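Glycoside hydrolase family 5 (Aspergillus oryzae, PDB 6LA0) hydrolyses glycosides as a secreted family 5 rutinosidase, and probably also releases glucose from beta-1,3-glucans, perhaps with transglycosylase activity. Local coordinates at residues V294-W299 with D321-Y326; A95-L100 with I168-S173; A300-Y305 with G347-Y352; V12-F17 with S183-P188. One frame throughout, in Å; residues are numbered along the deposited sequence.

Interaction 1 of 4, residues V294-W299 with D321-Y326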
loop_
_atom_site.group_PDB
_atom_site.type_symbol
_atom_site.label_atom_id
_atom_site.label_comp_id
_atom_site.label_asym_id
_atom_site.label_seq_id
_atom_site.Cartn_x
_atom_site.Cartn_y
_atom_site.Cartn_z
ATOM N N VAL A 294 13.175 -4.068 7.037
ATOM C CA VAL A 294 12.052 -3.133 7.081
ATOM C C VAL A 294 11.997 -2.322 5.790
ATOM O O VAL A 294 13.027 -1.845 5.302
ATOM C CB VAL A 294 12.166 -2.176 8.289
ATOM C CG1 VAL A 294 11.053 -1.142 8.248
ATOM C CG2 VAL A 294 12.138 -2.948 9.600
ATOM N N PHE A 295 10.783 -2.152 5.251
ATOM C CA PHE A 295 10.501 -1.321 4.091
ATOM C C PHE A 295 9.384 -0.350 4.454
ATOM O O PHE A 295 8.444 -0.713 5.169
ATOM C CB PHE A 295 10.092 -2.176 2.870
ATOM C CG PHE A 295 9.931 -1.395 1.577
ATOM C CD1 PHE A 295 11.039 -0.959 0.864
ATOM C CD2 PHE A 295 8.669 -1.132 1.065
ATOM C CE1 PHE A 295 10.885 -0.257 -0.337
ATOM C CE2 PHE A 295 8.505 -0.433 -0.132
ATOM C CZ PHE A 295 9.615 -0.000 -0.832
ATOM N N THR A 296 9.506 0.899 4.003
ATOM C CA THR A 296 8.511 1.917 4.319
ATOM C C THR A 296 7.580 2.014 3.110
ATOM O O THR A 296 7.764 2.850 2.226
ATOM C CB THR A 296 9.174 3.256 4.651
ATOM O OG1 THR A 296 10.180 3.073 5.667
ATOM C CG2 THR A 296 8.139 4.263 5.142
ATOM N N GLY A 297 6.553 1.172 3.092
ATOM C CA GLY A 297 5.680 1.073 1.924
ATOM C C GLY A 297 4.691 2.204 1.706
ATOM O O GLY A 297 4.106 2.274 0.609
ATOM N N GLU A 298 4.463 3.060 2.709
ATOM C CA GLU A 298 3.569 4.215 2.578
ATOM C C GLU A 298 4.089 5.375 3.417
ATOM O O GLU A 298 4.425 5.183 4.587
ATOM C CB GLU A 298 2.140 3.887 3.034
ATOM C CG GLU A 298 1.336 3.036 2.080
ATOM C CD GLU A 298 -0.117 2.893 2.495
ATOM O OE1 GLU A 298 -0.650 3.841 3.097
ATOM O OE2 GLU A 298 -0.740 1.836 2.206
ATOM N N TRP A 299 4.130 6.568 2.834
ATOM C CA TRP A 299 4.417 7.802 3.560
ATOM C C TRP A 299 4.013 8.985 2.675
ATOM O O TRP A 299 3.784 8.833 1.473
ATOM C CB TRP A 299 5.890 7.884 3.970
ATOM C CG TRP A 299 6.838 8.053 2.809
ATOM C CD1 TRP A 299 7.146 7.127 1.860
ATOM C CD2 TRP A 299 7.598 9.227 2.489
ATOM N NE1 TRP A 299 8.051 7.645 0.963
ATOM C CE2 TRP A 299 8.343 8.937 1.327
ATOM C CE3 TRP A 299 7.718 10.498 3.071
ATOM C CZ2 TRP A 299 9.199 9.875 0.732
ATOM C CZ3 TRP A 299 8.569 11.429 2.477
ATOM C CH2 TRP A 299 9.300 11.110 1.327
ATOM N N ASP A 321 15.825 10.300 1.904
ATOM C CA ASP A 321 17.114 10.101 2.569
ATOM C C ASP A 321 16.980 9.256 3.831
ATOM O O ASP A 321 17.737 8.300 4.040
ATOM C CB ASP A 321 17.715 11.459 2.934
ATOM C CG ASP A 321 18.195 12.239 1.729
ATOM O OD1 ASP A 321 18.197 11.691 0.615
ATOM O OD2 ASP A 321 18.582 13.419 1.909
ATOM N N ALA A 322 16.020 9.613 4.691
ATOM C CA ALA A 322 15.849 8.946 5.977
ATOM C C ALA A 322 15.456 7.480 5.812
ATOM O O ALA A 322 15.994 6.596 6.485
ATOM C CB ALA A 322 14.797 9.690 6.790
ATOM N N MET A 323 14.490 7.200 4.948
ATOM C CA MET A 323 14.035 5.820 4.846
ATOM C C MET A 323 15.043 4.950 4.105
ATOM O O MET A 323 15.070 3.726 4.312
ATOM C CB MET A 323 12.658 5.766 4.178
ATOM C CG MET A 323 11.516 6.351 5.038
ATOM S SD MET A 323 10.490 7.448 4.078
ATOM C CE MET A 323 9.473 8.167 5.352
ATOM N N TYR A 324 15.881 5.545 3.250
ATOM C CA TYR A 324 16.925 4.767 2.580
ATOM C C TYR A 324 18.104 4.483 3.503
ATOM O O TYR A 324 18.758 3.438 3.378
ATOM C CB TYR A 324 17.414 5.502 1.338
ATOM C CG TYR A 324 18.120 4.648 0.311
ATOM C CD1 TYR A 324 17.389 3.916 -0.626
ATOM C CD2 TYR A 324 19.512 4.588 0.254
ATOM C CE1 TYR A 324 18.020 3.145 -1.583
ATOM C CE2 TYR A 324 20.158 3.810 -0.704
ATOM C CZ TYR A 324 19.399 3.090 -1.619
ATOM O OH TYR A 324 20.011 2.317 -2.580
ATOM N N LYS A 325 18.386 5.394 4.426
ATOM C CA LYS A 325 19.522 5.226 5.323
ATOM C C LYS A 325 19.227 4.200 6.408
ATOM O O LYS A 325 20.071 3.344 6.706
ATOM C CB LYS A 325 19.882 6.579 5.938
ATOM C CG LYS A 325 21.171 6.584 6.733
ATOM C CD LYS A 325 21.739 7.995 6.882
ATOM C CE LYS A 325 20.659 9.079 6.770
ATOM N NZ LYS A 325 21.163 10.403 7.258
ATOM N N TYR A 326 18.050 4.264 7.026
ATOM C CA TYR A 326 17.739 3.369 8.160
ATOM C C TYR A 326 17.014 2.094 7.738
ATOM O O TYR A 326 16.975 1.178 8.525
ATOM C CB TYR A 326 16.903 4.115 9.189
ATOM C CG TYR A 326 17.669 5.175 9.949
ATOM C CD1 TYR A 326 18.448 4.865 11.039
ATOM C CD2 TYR A 326 17.614 6.488 9.562
ATOM C CE1 TYR A 326 19.147 5.836 11.727
ATOM C CE2 TYR A 326 18.284 7.483 10.248
ATOM C CZ TYR A 326 19.073 7.153 11.330
ATOM O OH TYR A 326 19.751 8.120 11.987
#
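Thr296 OG1, whose own hydrogen bond lies outside the contact, has Met323 CG 3.6 Å away, and the threonine's CG2 lies 4.0 Å from the same CG. The two side chains meet at roughly a right angle. From there the methionine bends at chi2 (133°), well off a staggered value, and this bend carries its sulfur and methyl over the Trp299 indole. Met323 SD sits 3.7 Å from the centroid of the five-membered ring, 8° off the ring normal: a Met-aromatic contact made from directly above one face. The methyl follows, with CE 3.6 Å from Trp299 CD2. Strand 294-303, helix 312-326 and strand 329-332 form a beta-alpha-beta unit of the TIM barrel, and Met323 is the helix residue that reaches in toward the strand. Backbone bonds from Thr296 to Gly329 and Cys331 knit the two strands in parallel, and Ser330 touches Thr296, Trp299 and Met323 alike. Trp299 CG sits between the backbone N and the carbonyl carbon (chi1 68°), which turns the indole face to the methionine; the ring also meets Tyr332 edge-to-face.

Interaction 2 of 4, residues A95-L100 with I168-S173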
loop_
_atom_site.group_PDB
_atom_site.type_symbol
_atom_site.label_atom_id
_atom_site.label_comp_id
_atom_site.label_asym_id
_atom_site.label_seq_id
_atom_site.Cartn_x
_atom_site.Cartn_y
_atom_site.Cartn_z
ATOM N N ALA A 95 -11.362 -8.751 -4.381
ATOM C CA ALA A 95 -12.285 -9.055 -5.474
ATOM C C ALA A 95 -11.591 -9.163 -6.824
ATOM O O ALA A 95 -12.206 -9.641 -7.785
ATOM C CB ALA A 95 -13.371 -7.975 -5.552
ATOM N N ALA A 96 -10.349 -8.683 -6.935
ATOM C CA ALA A 96 -9.558 -8.917 -8.137
ATOM C C ALA A 96 -9.180 -10.376 -8.289
ATOM O O ALA A 96 -8.837 -10.814 -9.395
ATOM C CB ALA A 96 -8.283 -8.071 -8.100
ATOM N N TRP A 97 -9.244 -11.138 -7.208
ATOM C CA TRP A 97 -8.650 -12.461 -7.145
ATOM C C TRP A 97 -9.663 -13.573 -6.916
ATOM O O TRP A 97 -9.464 -14.681 -7.416
ATOM C CB TRP A 97 -7.590 -12.490 -6.025
ATOM C CG TRP A 97 -6.538 -11.412 -6.158
ATOM C CD1 TRP A 97 -6.463 -10.235 -5.455
ATOM C CD2 TRP A 97 -5.403 -11.423 -7.036
ATOM N NE1 TRP A 97 -5.354 -9.512 -5.850
ATOM C CE2 TRP A 97 -4.683 -10.222 -6.810
ATOM C CE3 TRP A 97 -4.908 -12.344 -7.968
ATOM C CZ2 TRP A 97 -3.525 -9.907 -7.502
ATOM C CZ3 TRP A 97 -3.752 -12.034 -8.656
ATOM C CH2 TRP A 97 -3.065 -10.823 -8.415
ATOM N N ILE A 98 -10.739 -13.309 -6.170
ATOM C CA ILE A 98 -11.816 -14.268 -5.969
ATOM C C ILE A 98 -13.152 -13.551 -6.106
ATOM O O ILE A 98 -13.246 -12.323 -6.012
ATOM C CB ILE A 98 -11.760 -14.981 -4.599
ATOM C CG1 ILE A 98 -12.015 -13.981 -3.470
ATOM C CG2 ILE A 98 -10.439 -15.753 -4.419
ATOM C CD1 ILE A 98 -12.182 -14.674 -2.102
ATOM N N LYS A 99 -14.195 -14.342 -6.353
ATOM C CA LYS A 99 -15.565 -13.837 -6.366
ATOM C C LYS A 99 -16.224 -14.325 -5.083
ATOM O O LYS A 99 -16.698 -15.464 -5.009
ATOM C CB LYS A 99 -16.334 -14.298 -7.600
ATOM C CG LYS A 99 -17.526 -13.392 -7.923
ATOM C CD LYS A 99 -18.723 -13.492 -6.958
ATOM C CE LYS A 99 -20.053 -13.150 -7.658
ATOM N NZ LYS A 99 -21.187 -13.010 -6.685
ATOM N N LEU A 100 -16.267 -13.450 -4.094
ATOM C CA LEU A 100 -16.809 -13.794 -2.787
ATOM C C LEU A 100 -18.325 -13.629 -2.785
ATOM O O LEU A 100 -18.821 -12.542 -3.111
ATOM C CB LEU A 100 -16.174 -12.910 -1.724
ATOM C CG LEU A 100 -16.525 -13.201 -0.273
ATOM C CD1 LEU A 100 -15.754 -14.414 0.138
ATOM C CD2 LEU A 100 -16.181 -12.021 0.618
ATOM N N ILE A 168 -4.694 -15.815 -1.685
ATOM C CA ILE A 168 -3.240 -15.939 -1.770
ATOM C C ILE A 168 -2.836 -17.002 -2.791
ATOM O O ILE A 168 -1.855 -16.823 -3.525
ATOM C CB ILE A 168 -2.654 -16.221 -0.371
ATOM C CG1 ILE A 168 -2.870 -15.007 0.542
ATOM C CG2 ILE A 168 -1.162 -16.592 -0.451
ATOM C CD1 ILE A 168 -2.596 -13.670 -0.134
ATOM N N ASP A 169 -3.579 -18.118 -2.864
ATOM C CA ASP A 169 -3.335 -19.119 -3.902
ATOM C C ASP A 169 -3.372 -18.495 -5.292
ATOM O O ASP A 169 -2.554 -18.829 -6.160
ATOM C CB ASP A 169 -4.383 -20.237 -3.827
ATOM C CG ASP A 169 -4.143 -21.218 -2.677
ATOM O OD1 ASP A 169 -3.057 -21.194 -2.049
ATOM O OD2 ASP A 169 -5.065 -22.020 -2.398
ATOM N N ALA A 170 -4.328 -17.590 -5.519
ATOM C CA ALA A 170 -4.453 -16.920 -6.812
ATOM C C ALA A 170 -3.299 -15.954 -7.072
ATOM O O ALA A 170 -2.799 -15.875 -8.201
ATOM C CB ALA A 170 -5.793 -16.181 -6.889
ATOM N N VAL A 171 -2.860 -15.209 -6.048
ATOM C CA VAL A 171 -1.702 -14.336 -6.231
ATOM C C VAL A 171 -0.460 -15.160 -6.546
ATOM O O VAL A 171 0.324 -14.808 -7.440
ATOM C CB VAL A 171 -1.498 -13.444 -4.992
ATOM C CG1 VAL A 171 -0.176 -12.642 -5.092
ATOM C CG2 VAL A 171 -2.706 -12.524 -4.791
ATOM N N ILE A 172 -0.260 -16.266 -5.813
ATOM C CA ILE A 172 0.910 -17.114 -6.041
ATOM C C ILE A 172 0.965 -17.559 -7.494
ATOM O O ILE A 172 2.015 -17.494 -8.147
ATOM C CB ILE A 172 0.898 -18.325 -5.087
ATOM C CG1 ILE A 172 1.171 -17.893 -3.642
ATOM C CG2 ILE A 172 1.931 -19.341 -5.525
ATOM C CD1 ILE A 172 0.889 -18.990 -2.609
ATOM N N SER A 173 -0.180 -18.024 -8.022
ATOM C CA SER A 173 -0.237 -18.490 -9.404
ATOM C C SER A 173 0.094 -17.362 -10.378
ATOM O O SER A 173 0.872 -17.559 -11.320
ATOM C CB SER A 173 -1.623 -19.086 -9.683
ATOM O OG SER A 173 -1.822 -19.361 -11.058
#
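This is apolar packing, a CH-pi contact in which the loop following strand 87-92 lays one tryptophan against the outer-layer helix 158-176 of the barrel. Val171 CG2 points at Trp97, 3.6 Å from the centroid of the six-membered ring and 10° off its normal, so the methyl sits squarely over one face. Its closest ring atoms are Trp97 CE2 at 3.6 Å and Trp97 CD2 at 3.7 Å. With CG1 anti to the backbone N (chi1 173°), CG2 is left anti to the carbonyl carbon, on the side of the indole. Ala170 extends the contact along the benzo part of the indole, its CB lying 4.1 Å from Trp97 CE3. The opposite face of the ring is covered near its rim by Ala96 CB from the preceding residue, 3.8 Å above the plane, so the indole is held as a flat plate between loop and helix. Thr111 and Leu114 of helix 110-125 also touch it. The one polar atom of the side chain, NE1, is hydrogen-bonded to Thr92 OG1, at the end of the strand. No hydrogen bond crosses between the segments, so dispersion and shape hold loop to helix, while the bond to Thr92 helps set the ring's rotation.

Interaction 3 of 4, residues A300-Y305 with G347-Y352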
loop_
_atom_site.group_PDB
_atom_site.type_symbol
_atom_site.label_atom_id
_atom_site.label_comp_id
_atom_site.label_asym_id
_atom_site.label_seq_id
_atom_site.Cartn_x
_atom_site.Cartn_y
_atom_site.Cartn_z
ATOM N N ALA A 300 3.935 10.171 3.291
ATOM C CA ALA A 300 3.633 11.423 2.585
ATOM C C ALA A 300 4.029 12.605 3.465
ATOM O O ALA A 300 4.195 12.457 4.679
ATOM C CB ALA A 300 2.153 11.522 2.203
ATOM N N ILE A 301 4.125 13.795 2.853
ATOM C CA ILE A 301 4.726 14.952 3.527
ATOM C C ILE A 301 3.709 15.948 4.086
ATOM O O ILE A 301 4.131 16.973 4.638
ATOM C CB ILE A 301 5.717 15.718 2.618
ATOM C CG1 ILE A 301 5.012 16.280 1.371
ATOM C CG2 ILE A 301 6.924 14.839 2.277
ATOM C CD1 ILE A 301 5.721 17.474 0.726
ATOM N N GLN A 302 2.404 15.707 3.975
ATOM C CA GLN A 302 1.471 16.669 4.561
ATOM C C GLN A 302 1.551 16.598 6.075
ATOM O O GLN A 302 1.531 15.508 6.651
ATOM C CB GLN A 302 0.026 16.424 4.127
ATOM C CG GLN A 302 -0.898 17.498 4.690
ATOM C CD GLN A 302 -2.352 17.102 4.786
ATOM O OE1 GLN A 302 -2.862 16.295 3.990
ATOM N NE2 GLN A 302 -3.045 17.677 5.765
ATOM N N THR A 303 1.648 17.759 6.725
ATOM C CA THR A 303 1.678 17.823 8.178
ATOM C C THR A 303 0.346 18.365 8.675
ATOM O O THR A 303 -0.440 18.929 7.911
ATOM C CB THR A 303 2.842 18.695 8.667
ATOM O OG1 THR A 303 2.698 20.019 8.132
ATOM C CG2 THR A 303 4.163 18.104 8.190
ATOM N N LEU A 304 0.070 18.165 9.962
ATOM C CA LEU A 304 -1.190 18.679 10.483
ATOM C C LEU A 304 -1.234 20.203 10.406
ATOM O O LEU A 304 -2.260 20.776 10.015
ATOM C CB LEU A 304 -1.419 18.200 11.912
ATOM C CG LEU A 304 -2.682 18.722 12.597
ATOM C CD1 LEU A 304 -3.926 18.307 11.817
ATOM C CD2 LEU A 304 -2.747 18.210 14.023
ATOM N N TYR A 305 -0.121 20.876 10.729
ATOM C CA TYR A 305 -0.076 22.339 10.805
ATOM C C TYR A 305 0.904 22.950 9.807
ATOM O O TYR A 305 1.880 22.317 9.394
ATOM C CB TYR A 305 0.308 22.804 12.218
ATOM C CG TYR A 305 -0.669 22.396 13.290
ATOM C CD1 TYR A 305 -1.977 22.854 13.270
ATOM C CD2 TYR A 305 -0.285 21.538 14.316
ATOM C CE1 TYR A 305 -2.876 22.479 14.249
ATOM C CE2 TYR A 305 -1.180 21.161 15.300
ATOM C CZ TYR A 305 -2.471 21.639 15.258
ATOM O OH TYR A 305 -3.375 21.274 16.226
ATOM N N GLY A 347 -2.587 25.716 0.424
ATOM C CA GLY A 347 -3.020 24.792 -0.610
ATOM C C GLY A 347 -4.006 23.737 -0.149
ATOM O O GLY A 347 -4.729 23.882 0.841
ATOM N N THR A 348 -4.048 22.651 -0.923
ATOM C CA THR A 348 -4.923 21.512 -0.673
ATOM C C THR A 348 -4.076 20.241 -0.614
ATOM O O THR A 348 -2.883 20.254 -0.910
ATOM C CB THR A 348 -5.982 21.354 -1.776
ATOM O OG1 THR A 348 -5.347 20.808 -2.932
ATOM C CG2 THR A 348 -6.616 22.699 -2.153
ATOM N N GLN A 349 -4.715 19.107 -0.307
ATOM C CA GLN A 349 -3.964 17.850 -0.271
ATOM C C GLN A 349 -3.302 17.554 -1.615
ATOM O O GLN A 349 -2.232 16.934 -1.654
ATOM C CB GLN A 349 -4.877 16.685 0.136
ATOM C CG GLN A 349 -5.420 16.790 1.566
ATOM C CD GLN A 349 -6.020 15.484 2.058
ATOM O OE1 GLN A 349 -6.968 14.973 1.470
ATOM N NE2 GLN A 349 -5.469 14.938 3.147
ATOM N N ALA A 350 -3.899 18.013 -2.724
ATOM C CA ALA A 350 -3.338 17.691 -4.033
ATOM C C ALA A 350 -1.983 18.337 -4.260
ATOM O O ALA A 350 -1.238 17.887 -5.141
ATOM C CB ALA A 350 -4.295 18.107 -5.154
ATOM N N ASP A 351 -1.629 19.353 -3.471
ATOM C CA ASP A 351 -0.311 19.952 -3.566
ATOM C C ASP A 351 0.757 19.149 -2.818
ATOM O O ASP A 351 1.949 19.366 -3.061
ATOM C CB ASP A 351 -0.374 21.403 -3.050
ATOM C CG ASP A 351 -1.415 22.259 -3.817
ATOM O OD1 ASP A 351 -1.232 22.424 -5.036
ATOM O OD2 ASP A 351 -2.410 22.736 -3.209
ATOM N N TYR A 352 0.366 18.192 -1.966
ATOM C CA TYR A 352 1.309 17.461 -1.124
ATOM C C TYR A 352 1.308 15.953 -1.316
ATOM O O TYR A 352 2.298 15.307 -0.938
ATOM C CB TYR A 352 1.047 17.770 0.360
ATOM C CG TYR A 352 1.146 19.243 0.630
ATOM C CD1 TYR A 352 2.358 19.816 0.994
ATOM C CD2 TYR A 352 0.036 20.074 0.494
ATOM C CE1 TYR A 352 2.462 21.175 1.222
ATOM C CE2 TYR A 352 0.129 21.452 0.722
ATOM C CZ TYR A 352 1.348 21.990 1.089
ATOM O OH TYR A 352 1.461 23.341 1.318
#
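One hydrogen bond joins the segments: Gln349 NE2 donates to Gln302 OE1 over 3.1 Å, nearly straight at 164°. It arrives in the carbonyl plane of Gln302, on a lone pair, although the two amide planes stand 79° apart. Gln302 reaches it as an extended chain with CG anti to the backbone N (chi1 -176°). The same OE1 also accepts from Trp353 NE1, so two N-H groups grip one oxygen and should fix the amide's flip. The van der Waals packing centres on Tyr352. Ile301 CD1 comes to the ring's edge, 4.1 Å from Tyr352 CD1, and Ile301 CG1 lies 3.7 Å from the carbonyl oxygen, Tyr352 O; alongside, Gln302 CB faces Tyr352 CB at 4.1 Å. Bonds within 347-352 give this turn its shape. Thr348 N donates to Asp351 OD2 at 2.8 Å, and Thr348 OG1 accepts from Ala350 N in an ST turn. Tyr352 OH is bonded to Gln346 O, just before the segment. Tyr332 OH, at the end of strand 329-332, bonds both Ile301 N and Tyr352 O and so ties the two segments together. Arg312, at the start of helix 312-326, touches Ile301 and Tyr352, and Leu275 of helix 275-285 packs on Ile301.

Interaction 4 of 4, residues V12-F17 with S183-P188. With NAG (2-acetamido-2-deoxy-beta-D-glucopyranose), chain C.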
loop_
_atom_site.group_PDB
_atom_site.type_symbol
_atom_site.label_atom_id
_atom_site.label_comp_id
_atom_site.label_asym_id
_atom_site.label_seq_id
_atom_site.Cartn_x
_atom_site.Cartn_y
_atom_site.Cartn_z
ATOM N N VAL A 12 14.896 -11.402 -5.230
ATOM C CA VAL A 12 15.253 -10.288 -4.360
ATOM C C VAL A 12 15.453 -10.798 -2.938
ATOM O O VAL A 12 14.646 -11.577 -2.418
ATOM C CB VAL A 12 14.160 -9.206 -4.422
ATOM C CG1 VAL A 12 14.155 -8.393 -3.167
ATOM C CG2 VAL A 12 14.344 -8.315 -5.661
ATOM N N ASN A 13 16.523 -10.342 -2.294
ATOM C CA ASN A 13 16.766 -10.611 -0.882
ATOM C C ASN A 13 16.652 -9.290 -0.138
ATOM O O ASN A 13 17.507 -8.414 -0.290
ATOM C CB ASN A 13 18.137 -11.237 -0.676
ATOM C CG ASN A 13 18.362 -11.678 0.745
ATOM O OD1 ASN A 13 18.125 -10.933 1.697
ATOM N ND2 ASN A 13 18.822 -12.903 0.899
ATOM N N TRP A 14 15.599 -9.149 0.664
ATOM C CA TRP A 14 15.282 -7.842 1.210
ATOM C C TRP A 14 16.237 -7.416 2.316
ATOM O O TRP A 14 16.172 -6.262 2.744
ATOM C CB TRP A 14 13.837 -7.832 1.720
ATOM C CG TRP A 14 12.802 -7.526 0.637
ATOM C CD1 TRP A 14 11.930 -8.421 0.055
ATOM C CD2 TRP A 14 12.517 -6.247 0.034
ATOM N NE1 TRP A 14 11.138 -7.777 -0.879
ATOM C CE2 TRP A 14 11.475 -6.447 -0.909
ATOM C CE3 TRP A 14 13.045 -4.959 0.188
ATOM C CZ2 TRP A 14 10.954 -5.400 -1.684
ATOM C CZ3 TRP A 14 12.526 -3.927 -0.583
ATOM C CH2 TRP A 14 11.491 -4.152 -1.499
ATOM N N THR A 15 17.109 -8.305 2.803
ATOM C CA THR A 15 18.122 -7.837 3.753
ATOM C C THR A 15 19.228 -7.035 3.075
ATOM O O THR A 15 19.984 -6.345 3.771
ATOM C CB THR A 15 18.754 -9.010 4.526
ATOM O OG1 THR A 15 19.691 -9.688 3.686
ATOM C CG2 THR A 15 17.692 -9.990 5.015
ATOM N N THR A 16 19.358 -7.131 1.749
ATOM C CA THR A 16 20.354 -6.399 0.967
ATOM C C THR A 16 19.748 -5.512 -0.117
ATOM O O THR A 16 20.321 -4.469 -0.441
ATOM C CB THR A 16 21.346 -7.383 0.310
ATOM O OG1 THR A 16 20.639 -8.308 -0.530
ATOM C CG2 THR A 16 22.104 -8.178 1.375
ATOM N N PHE A 17 18.606 -5.894 -0.676
ATOM C CA PHE A 17 17.947 -5.107 -1.711
ATOM C C PHE A 17 17.385 -3.804 -1.139
ATOM O O PHE A 17 16.826 -3.781 -0.043
ATOM C CB PHE A 17 16.827 -5.954 -2.323
ATOM C CG PHE A 17 16.075 -5.294 -3.444
ATOM C CD1 PHE A 17 16.613 -5.225 -4.722
ATOM C CD2 PHE A 17 14.804 -4.788 -3.233
ATOM C CE1 PHE A 17 15.897 -4.640 -5.779
ATOM C CE2 PHE A 17 14.081 -4.200 -4.287
ATOM C CZ PHE A 17 14.639 -4.126 -5.555
ATOM N N SER A 183 10.452 -11.078 -9.928
ATOM C CA SER A 183 10.138 -9.657 -9.950
ATOM C C SER A 183 9.087 -9.249 -8.930
ATOM O O SER A 183 8.752 -8.064 -8.863
ATOM C CB SER A 183 9.649 -9.247 -11.343
ATOM O OG SER A 183 10.663 -9.391 -12.311
ATOM N N TYR A 184 8.546 -10.178 -8.145
ATOM C CA TYR A 184 7.372 -9.880 -7.338
ATOM C C TYR A 184 7.605 -10.164 -5.859
ATOM O O TYR A 184 8.224 -11.162 -5.496
ATOM C CB TYR A 184 6.155 -10.682 -7.817
ATOM C CG TYR A 184 5.754 -10.381 -9.243
ATOM C CD1 TYR A 184 6.381 -11.012 -10.310
ATOM C CD2 TYR A 184 4.752 -9.458 -9.521
ATOM C CE1 TYR A 184 6.019 -10.734 -11.623
ATOM C CE2 TYR A 184 4.389 -9.169 -10.821
ATOM C CZ TYR A 184 5.021 -9.815 -11.868
ATOM O OH TYR A 184 4.641 -9.520 -13.154
ATOM N N THR A 185 7.063 -9.286 -5.019
ATOM C CA THR A 185 6.929 -9.497 -3.586
ATOM C C THR A 185 5.447 -9.560 -3.250
ATOM O O THR A 185 4.674 -8.704 -3.696
ATOM C CB THR A 185 7.623 -8.354 -2.817
ATOM O OG1 THR A 185 9.040 -8.512 -2.919
ATOM C CG2 THR A 185 7.211 -8.320 -1.347
ATOM N N ILE A 186 5.042 -10.563 -2.472
ATOM C CA ILE A 186 3.634 -10.774 -2.154
ATOM C C ILE A 186 3.322 -10.183 -0.780
ATOM O O ILE A 186 3.916 -10.582 0.229
ATOM C CB ILE A 186 3.256 -12.264 -2.230
ATOM C CG1 ILE A 186 3.331 -12.745 -3.679
ATOM C CG2 ILE A 186 1.875 -12.461 -1.653
ATOM C CD1 ILE A 186 2.950 -14.216 -3.889
ATOM N N GLU A 187 2.382 -9.232 -0.741
ATOM C CA GLU A 187 1.941 -8.606 0.506
ATOM C C GLU A 187 0.496 -9.003 0.797
ATOM O O GLU A 187 -0.440 -8.432 0.207
ATOM C CB GLU A 187 2.087 -7.073 0.430
ATOM C CG GLU A 187 1.671 -6.330 1.714
ATOM C CD GLU A 187 2.187 -4.892 1.782
ATOM O OE1 GLU A 187 2.246 -4.223 0.730
ATOM O OE2 GLU A 187 2.535 -4.432 2.895
ATOM N N PRO A 188 0.259 -9.957 1.698
ATOM C CA PRO A 188 -1.062 -10.596 1.818
ATOM C C PRO A 188 -2.088 -9.861 2.672
ATOM O O PRO A 188 -3.202 -10.367 2.812
ATOM C CB PRO A 188 -0.700 -11.950 2.445
ATOM C CG PRO A 188 0.486 -11.611 3.342
ATOM C CD PRO A 188 1.272 -10.591 2.566
HETATM C C1 NAG C . 19.062 -13.413 2.212
HETATM C C2 NAG C . 18.936 -14.929 2.199
HETATM C C3 NAG C . 19.142 -15.482 3.605
HETATM C C4 NAG C . 20.467 -14.990 4.174
HETATM C C5 NAG C . 20.529 -13.466 4.094
HETATM C C6 NAG C . 21.847 -12.894 4.556
HETATM C C7 NAG C . 17.473 -16.442 0.927
HETATM C C8 NAG C . 16.070 -16.714 0.462
HETATM N N2 NAG C . 17.645 -15.339 1.666
HETATM O O3 NAG C . 19.102 -16.905 3.586
HETATM O O4 NAG C . 20.584 -15.395 5.533
HETATM O O5 NAG C . 20.341 -13.040 2.734
HETATM O O6 NAG C . 22.936 -13.470 3.850
HETATM O O7 NAG C . 18.408 -17.191 0.648
#
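Trp14 NE1 donates to Thr185 OG1 across 3.0 Å, with an N-H...O angle of 161°. The hydroxyl lies only 3° out of the indole plane, so the bond leaves the ring at its edge; Thr185 CG2 adds a looser contact, 4.0 Å from Trp14 NE1. Thr185 OG1, anti to the carbonyl carbon (chi1 -73°), is turned to the indole N-H and is also hydrogen-bonded to His128 NE2, which sets the hydroxyl between indole and imidazole. Around the tryptophan, Val12 CG1 and Phe17 CD2 lie over one ring face, the latter 3.6 Å above the plane, and Pro234 and Pro293 touch it too. Both prolines stand just before strands, 235-237 and 294-303, so the 12-17 loop lies across the end of the barrel where the strands begin. The loop holds its own shape: Asn13 OD1 takes Thr15 N at 3.0 Å in an Asx turn and Thr15 OG1 at 2.8 Å, while Asn13 O accepts from both Thr16 N and Phe17 N. Asn13, Trp14 and Thr15 form the Asn-X-Thr sequon, and Asn13 ND2 is covalently joined to NAG C1. Trp14 thus points inward from a glycosylated turn, and its buried N-H is satisfied by a hydroxyl that the histidine holds in place.

Overall arrangement
Interactions 1 and 3 share strand 294-303, with centres 19 Å apart, and pack successive parts of it against the helix and the loop that follow. Interaction 4 touches interaction 1 where Phe295 CD1 meets Trp14 CZ3 at 3.6 Å. It also touches interaction 2, through Ile168 CD1 on Pro188 CB at 3.6 Å and Val171 CG1 on Ile186 CD1 at 3.7 Å, helix 158-176 being followed in the chain by strand 184-187. Interactions 2 and 3 lie on opposite sides of the chain's centre, centres 35 Å apart. Inside the barrel, Arg89 salt-bridges Glu187 of interaction 4 and Glu298 of interaction 1. The glycans sit at the periphery: one on Asn13, others touching Leu100 and Tyr305.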